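Dihydroorotase (Agrobacterium tumefaciens, PDB 2OGJ) is a zinc-dependent esterase of the amidohydrolase superfamily that deacetylates acetyl-(R)-mandelate in vitro. Local coordinates at residues P16-V22 and S35-G41; M242-F248 and A277-L283. All coordinates share one frame; numbering follows the deposited sequence.

How the contacts relate
Contact 1 joins strands 17-20 and 36-40, the middle pair of a small four-stranded mixed sheet near the N-terminus. Contact 2 comes later in the chain and lies in the amidohydrolase TIM barrel, where the start of helix 245-253 meets the end of helix 272-280. The centres of contact 1 and contact 2 lie about 43 Å apart and their nearest atoms about 26 Å; they have no strand or helix in common. Contact 1 is complete before contact 2 begins, and each draws on segments fairly close in sequence. One belongs to the sheet region beside the barrel, the other to its helical outer layer. Neither includes a zinc ligand, and both lie away from the metal site.

Contact 1: residues P16-V22 and S35-G41; sequences PILLTNV and STDILIG
An antiparallel beta ladder with a G1 beta bulge joins Ile17-Val22 to Thr36-Ile40. Ile17 and Ile40 exchange two backbone hydrogen bonds, as do Leu19 and Ile38. Beyond Leu19 the register slips by one, and both Asn21 and Val22 face Thr36. Asn21 takes up the left-handed backbone conformation the bulge requires (phi 58°), which asparagine tolerates better than most residues. Val22 then resumes pairing, its N donating to Thr36 O at 2.9 Å.

The beta-branched and leucine side chains suit a sheet with a buried face. Ile17, Leu19, Val22, Ile38 and Ile40 share one side: Leu19 CD1 touches Ile40 CG1 at 4.1 Å, and Val22 CG2 meets the end of Ile38, CD1, also at 4.1 Å. Ile69 of strand 68-75 packs against Leu19, Val22 and Ile38. On the other side Leu39, its CG anti to the backbone N (chi1 -179°), brings CD1 to 4.0 Å from Leu18 CB. Outer strands 46-50 and 59-61 flank the pair.

Asp37 suits the bulge as an acceptor: its OD2 receives Asn21 N at 3.1 Å in a nearly straight bond (176°), the donor standing above the carboxylate plane.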
loop_
_atom_site.group_PDB
_atom_site.type_symbol
_atom_site.label_atom_id
_atom_site.label_comp_id
_atom_site.label_asym_id
_atom_site.label_seq_id
_atom_site.Cartn_x
_atom_site.Cartn_y
_atom_site.Cartn_z
ATOM N N PRO A 16 -8.748 -24.375 -56.929
ATOM C CA PRO A 16 -7.308 -24.570 -56.736
ATOM C C PRO A 16 -6.500 -23.354 -57.209
ATOM O O PRO A 16 -6.998 -22.500 -57.942
ATOM C CB PRO A 16 -7.021 -25.819 -57.561
ATOM C CG PRO A 16 -7.995 -25.704 -58.675
ATOM C CD PRO A 16 -9.260 -25.297 -57.957
ATOM N N ILE A 17 -5.250 -23.269 -56.779
ATOM C CA ILE A 17 -4.421 -22.146 -57.167
ATOM C C ILE A 17 -3.103 -22.646 -57.683
ATOM O O ILE A 17 -2.590 -23.670 -57.240
ATOM C CB ILE A 17 -4.077 -21.219 -55.988
ATOM C CG1 ILE A 17 -5.336 -20.756 -55.259
ATOM C CG2 ILE A 17 -3.308 -20.024 -56.499
ATOM C CD1 ILE A 17 -5.022 -19.858 -54.079
ATOM N N LEU A 18 -2.548 -21.900 -58.621
ATOM C CA LEU A 18 -1.265 -22.243 -59.170
ATOM C C LEU A 18 -0.367 -21.025 -59.047
ATOM O O LEU A 18 -0.567 -20.019 -59.718
ATOM C CB LEU A 18 -1.401 -22.669 -60.630
ATOM C CG LEU A 18 -0.048 -22.901 -61.303
ATOM C CD1 LEU A 18 0.662 -24.051 -60.613
ATOM C CD2 LEU A 18 -0.233 -23.184 -62.780
ATOM N N LEU A 19 0.595 -21.110 -58.140
ATOM C CA LEU A 19 1.554 -20.035 -57.951
ATOM C C LEU A 19 2.701 -20.401 -58.869
ATOM O O LEU A 19 3.303 -21.459 -58.720
ATOM C CB LEU A 19 2.075 -19.983 -56.506
ATOM C CG LEU A 19 1.123 -19.493 -55.421
ATOM C CD1 LEU A 19 -0.100 -20.391 -55.360
ATOM C CD2 LEU A 19 1.843 -19.491 -54.103
ATOM N N THR A 20 2.991 -19.545 -59.834
ATOM C CA THR A 20 4.087 -19.828 -60.737
ATOM C C THR A 20 5.238 -18.868 -60.473
ATOM O O THR A 20 5.060 -17.799 -59.897
ATOM C CB THR A 20 3.635 -19.719 -62.216
ATOM O OG1 THR A 20 3.156 -18.393 -62.483
ATOM C CG2 THR A 20 2.519 -20.724 -62.500
ATOM N N ASN A 21 6.447 -19.266 -60.820
ATOM C CA ASN A 21 7.664 -18.486 -60.771
ATOM C C ASN A 21 7.921 -17.983 -59.365
ATOM O O ASN A 21 8.176 -16.734 -59.163
ATOM C CB ASN A 21 7.615 -17.376 -61.815
ATOM C CG ASN A 21 7.004 -17.866 -63.112
ATOM O OD1 ASN A 21 6.580 -19.021 -63.213
ATOM N ND2 ASN A 21 6.951 -16.995 -64.113
ATOM N N VAL A 22 8.059 -18.855 -58.371
ATOM C CA VAL A 22 8.398 -18.514 -56.991
ATOM C C VAL A 22 9.759 -19.113 -56.640
ATOM O O VAL A 22 10.145 -20.148 -57.183
ATOM C CB VAL A 22 7.349 -19.071 -55.980
ATOM C CG1 VAL A 22 6.036 -18.372 -56.165
ATOM C CG2 VAL A 22 7.167 -20.564 -56.171
ATOM N N SER A 35 13.832 -21.384 -58.855
ATOM C CA SER A 35 12.443 -21.099 -59.186
ATOM C C SER A 35 11.592 -22.341 -59.428
ATOM O O SER A 35 12.055 -23.331 -59.993
ATOM C CB SER A 35 12.377 -20.207 -60.420
ATOM O OG SER A 35 11.031 -19.920 -60.753
ATOM N N THR A 36 10.334 -22.269 -59.003
ATOM C CA THR A 36 9.399 -23.376 -59.157
ATOM C C THR A 36 7.972 -22.862 -59.246
ATOM O O THR A 36 7.726 -21.661 -59.217
ATOM C CB THR A 36 9.467 -24.335 -57.953
ATOM O OG1 THR A 36 10.769 -24.269 -57.363
ATOM C CG2 THR A 36 9.217 -25.770 -58.395
ATOM N N ASP A 37 7.036 -23.793 -59.367
ATOM C CA ASP A 37 5.620 -23.472 -59.425
ATOM C C ASP A 37 4.970 -24.377 -58.374
ATOM O O ASP A 37 5.418 -25.507 -58.165
ATOM C CB ASP A 37 5.030 -23.786 -60.812
ATOM C CG ASP A 37 5.660 -22.966 -61.946
ATOM O OD1 ASP A 37 5.143 -23.067 -63.075
ATOM O OD2 ASP A 37 6.655 -22.237 -61.733
ATOM N N ILE A 38 3.940 -23.882 -57.694
ATOM C CA ILE A 38 3.260 -24.676 -56.678
ATOM C C ILE A 38 1.769 -24.715 -56.981
ATOM O O ILE A 38 1.162 -23.693 -57.304
ATOM C CB ILE A 38 3.480 -24.089 -55.257
ATOM C CG1 ILE A 38 4.974 -23.861 -55.014
ATOM C CG2 ILE A 38 2.949 -25.050 -54.195
ATOM C CD1 ILE A 38 5.299 -23.217 -53.671
ATOM N N LEU A 39 1.193 -25.908 -56.900
ATOM C CA LEU A 39 -0.229 -26.089 -57.149
ATOM C C LEU A 39 -0.984 -26.396 -55.848
ATOM O O LEU A 39 -0.700 -27.390 -55.171
ATOM C CB LEU A 39 -0.447 -27.234 -58.135
ATOM C CG LEU A 39 -1.908 -27.495 -58.502
ATOM C CD1 LEU A 39 -2.395 -26.340 -59.339
ATOM C CD2 LEU A 39 -2.054 -28.785 -59.274
ATOM N N ILE A 40 -1.938 -25.537 -55.499
ATOM C CA ILE A 40 -2.731 -25.738 -54.292
ATOM C C ILE A 40 -4.098 -26.311 -54.661
ATOM O O ILE A 40 -4.788 -25.776 -55.537
ATOM C CB ILE A 40 -2.980 -24.422 -53.532
ATOM C CG1 ILE A 40 -1.692 -23.592 -53.450
ATOM C CG2 ILE A 40 -3.511 -24.742 -52.145
ATOM C CD1 ILE A 40 -0.586 -24.237 -52.686
ATOM N N GLY A 41 -4.484 -27.400 -53.993
ATOM C CA GLY A 41 -5.776 -28.015 -54.252
ATOM C C GLY A 41 -6.907 -27.261 -53.575
ATOM O O GLY A 41 -6.674 -26.519 -52.620
#

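Contact 2: residues M242-F248 and A277-L283; sequences MEDEDLF and AAIARGL
The first turn of helix 245-253, with Met242 ahead of it, faces the last turn of helix 272-280 and the residues that follow it, and the nearest alpha carbons, Met242 CA and Ala277 CA, are 7.6 Å apart. Phe248 and Arg281 meet in the middle. The guanidinium lies over one face of the phenyl ring in a cation-pi contact, Arg281 CZ standing 3.8 Å from the ring centroid, 25° off its normal, and shifted toward the rim. With CG anti to the backbone N (chi1 -175°), Phe248 carries its ring across to the arginine. The two planes are 31° apart rather than parallel, and NH1 is the part of the guanidinium nearest the ring, 3.2 Å from Phe248 CE2.

The same arginine pairs with Glu245, whose OE1 lies 2.6 Å from Arg281 NH2 in a salt bridge. A long, flexible arginine suits this place, since one flat cation can serve both a ring face and a carboxylate, and the acid probably steadies the guanidinium over the ring. At the ring edge Ala278 CA comes near the plane, and Leu283 CD2 approaches Phe248 CE1 obliquely at 4.1 Å. Selenomethionine at Met242, its chain bent, lays SE 3.7 Å from Ala277 CB; the small alanines let the helix end come close.

The start of helix 245-253 and the end of helix 272-280 are both capped. Asp244 OD1 accepts Leu247 N at 3.2 Å as N-cap, and Gly282, with positive phi, closes helix 272-280 in a Schellman motif, Leu283 N binding Ala278 O at 2.8 Å. Asp244 pairs with Lys196, and Asp246 with Lys199, of the second subunit in salt bridges. Within the barrel these are successive outer helices, one before and one after strand 260-262, with helix 216-222 packed against Leu247.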
loop_
_atom_site.group_PDB
_atom_site.type_symbol
_atom_site.label_atom_id
_atom_site.label_comp_id
_atom_site.label_asym_id
_atom_site.label_seq_id
_atom_site.Cartn_x
_atom_site.Cartn_y
_atom_site.Cartn_z
HETATM N N MSE A 242 24.115 -2.687 -24.406
HETATM C CA MSE A 242 25.340 -2.065 -24.891
HETATM C C MSE A 242 25.963 -1.076 -23.899
HETATM O O MSE A 242 27.109 -0.656 -24.070
HETATM C CB MSE A 242 25.080 -1.402 -26.252
HETATM C CG MSE A 242 26.103 -1.759 -27.352
HETATM SE SE MSE A 242 26.641 -3.504 -27.362
HETATM C CE MSE A 242 25.106 -4.334 -27.613
ATOM N N GLU A 243 25.221 -0.721 -22.854
ATOM C CA GLU A 243 25.712 0.200 -21.826
ATOM C C GLU A 243 26.401 -0.541 -20.666
ATOM O O GLU A 243 27.098 0.061 -19.847
ATOM C CB GLU A 243 24.549 1.029 -21.278
ATOM C CG GLU A 243 23.293 0.199 -21.050
ATOM C CD GLU A 243 22.294 0.836 -20.104
ATOM O OE1 GLU A 243 22.135 2.079 -20.129
ATOM O OE2 GLU A 243 21.655 0.073 -19.344
ATOM N N ASP A 244 26.202 -1.852 -20.609
ATOM C CA ASP A 244 26.773 -2.681 -19.552
ATOM C C ASP A 244 27.404 -3.939 -20.138
ATOM O O ASP A 244 26.697 -4.879 -20.506
ATOM C CB ASP A 244 25.671 -3.083 -18.569
ATOM C CG ASP A 244 26.202 -3.784 -17.331
ATOM O OD1 ASP A 244 27.279 -4.417 -17.397
ATOM O OD2 ASP A 244 25.520 -3.709 -16.283
ATOM N N GLU A 245 28.732 -3.960 -20.217
ATOM C CA GLU A 245 29.439 -5.120 -20.757
ATOM C C GLU A 245 29.121 -6.399 -19.993
ATOM O O GLU A 245 29.191 -7.489 -20.551
ATOM C CB GLU A 245 30.954 -4.883 -20.750
ATOM C CG GLU A 245 31.455 -4.042 -21.912
ATOM C CD GLU A 245 31.505 -4.819 -23.216
ATOM O OE1 GLU A 245 31.664 -4.177 -24.274
ATOM O OE2 GLU A 245 31.397 -6.070 -23.185
ATOM N N ASP A 246 28.789 -6.268 -18.711
ATOM C CA ASP A 246 28.447 -7.431 -17.890
ATOM C C ASP A 246 27.137 -7.997 -18.403
ATOM O O ASP A 246 26.988 -9.222 -18.528
ATOM C CB ASP A 246 28.287 -7.031 -16.426
ATOM C CG ASP A 246 29.591 -6.627 -15.794
ATOM O OD1 ASP A 246 29.566 -5.967 -14.736
ATOM O OD2 ASP A 246 30.645 -6.978 -16.361
ATOM N N LEU A 247 26.195 -7.094 -18.695
ATOM C CA LEU A 247 24.889 -7.475 -19.210
ATOM C C LEU A 247 25.063 -8.118 -20.578
ATOM O O LEU A 247 24.491 -9.179 -20.857
ATOM C CB LEU A 247 23.980 -6.250 -19.356
ATOM C CG LEU A 247 22.457 -6.469 -19.401
ATOM C CD1 LEU A 247 21.878 -5.590 -20.458
ATOM C CD2 LEU A 247 22.088 -7.917 -19.689
ATOM N N PHE A 248 25.856 -7.466 -21.430
ATOM C CA PHE A 248 26.086 -7.985 -22.769
ATOM C C PHE A 248 26.655 -9.383 -22.704
ATOM O O PHE A 248 26.221 -10.266 -23.437
ATOM C CB PHE A 248 27.047 -7.115 -23.573
ATOM C CG PHE A 248 27.200 -7.572 -24.999
ATOM C CD1 PHE A 248 26.318 -7.129 -25.988
ATOM C CD2 PHE A 248 28.180 -8.499 -25.340
ATOM C CE1 PHE A 248 26.408 -7.607 -27.294
ATOM C CE2 PHE A 248 28.278 -8.982 -26.633
ATOM C CZ PHE A 248 27.386 -8.534 -27.617
ATOM N N ALA A 277 25.802 -2.992 -33.036
ATOM C CA ALA A 277 26.862 -3.471 -32.173
ATOM C C ALA A 277 26.687 -4.951 -31.813
ATOM O O ALA A 277 27.653 -5.712 -31.763
ATOM C CB ALA A 277 26.907 -2.627 -30.921
ATOM N N ALA A 278 25.451 -5.362 -31.566
ATOM C CA ALA A 278 25.185 -6.740 -31.209
ATOM C C ALA A 278 25.552 -7.691 -32.339
ATOM O O ALA A 278 26.268 -8.676 -32.134
ATOM C CB ALA A 278 23.721 -6.905 -30.844
ATOM N N ILE A 279 25.059 -7.388 -33.536
ATOM C CA ILE A 279 25.310 -8.232 -34.699
ATOM C C ILE A 279 26.780 -8.264 -35.119
ATOM O O ILE A 279 27.279 -9.300 -35.573
ATOM C CB ILE A 279 24.399 -7.808 -35.879
ATOM C CG1 ILE A 279 22.938 -8.053 -35.491
ATOM C CG2 ILE A 279 24.728 -8.609 -37.139
ATOM C CD1 ILE A 279 21.911 -7.344 -36.372
ATOM N N ALA A 280 27.479 -7.147 -34.957
ATOM C CA ALA A 280 28.902 -7.114 -35.301
ATOM C C ALA A 280 29.708 -8.033 -34.368
ATOM O O ALA A 280 30.782 -8.512 -34.727
ATOM C CB ALA A 280 29.435 -5.687 -35.216
ATOM N N ARG A 281 29.182 -8.271 -33.167
ATOM C CA ARG A 281 29.846 -9.140 -32.199
ATOM C C ARG A 281 29.291 -10.556 -32.261
ATOM O O ARG A 281 29.534 -11.361 -31.352
ATOM C CB ARG A 281 29.680 -8.611 -30.770
ATOM C CG ARG A 281 30.381 -7.287 -30.467
ATOM C CD ARG A 281 31.057 -7.385 -29.100
ATOM N NE ARG A 281 30.656 -6.345 -28.154
ATOM C CZ ARG A 281 30.719 -6.492 -26.830
ATOM N NH1 ARG A 281 31.160 -7.634 -26.309
ATOM N NH2 ARG A 281 30.345 -5.503 -26.025
ATOM N N GLY A 282 28.540 -10.850 -33.319
ATOM C CA GLY A 282 27.977 -12.176 -33.490
ATOM C C GLY A 282 26.674 -12.460 -32.756
ATOM O O GLY A 282 26.172 -13.586 -32.827
ATOM N N LEU A 283 26.119 -11.450 -31.958
ATOM C CA LEU A 283 24.851 -11.724 -31.279
ATOM C C LEU A 283 23.655 -11.333 -32.134
ATOM O O LEU A 283 23.357 -10.147 -32.338
ATOM C CB LEU A 283 24.767 -11.004 -29.924
ATOM C CG LEU A 283 23.566 -11.399 -29.041
ATOM C CD1 LEU A 283 23.522 -12.920 -28.857
ATOM C CD2 LEU A 283 23.662 -10.683 -27.682
#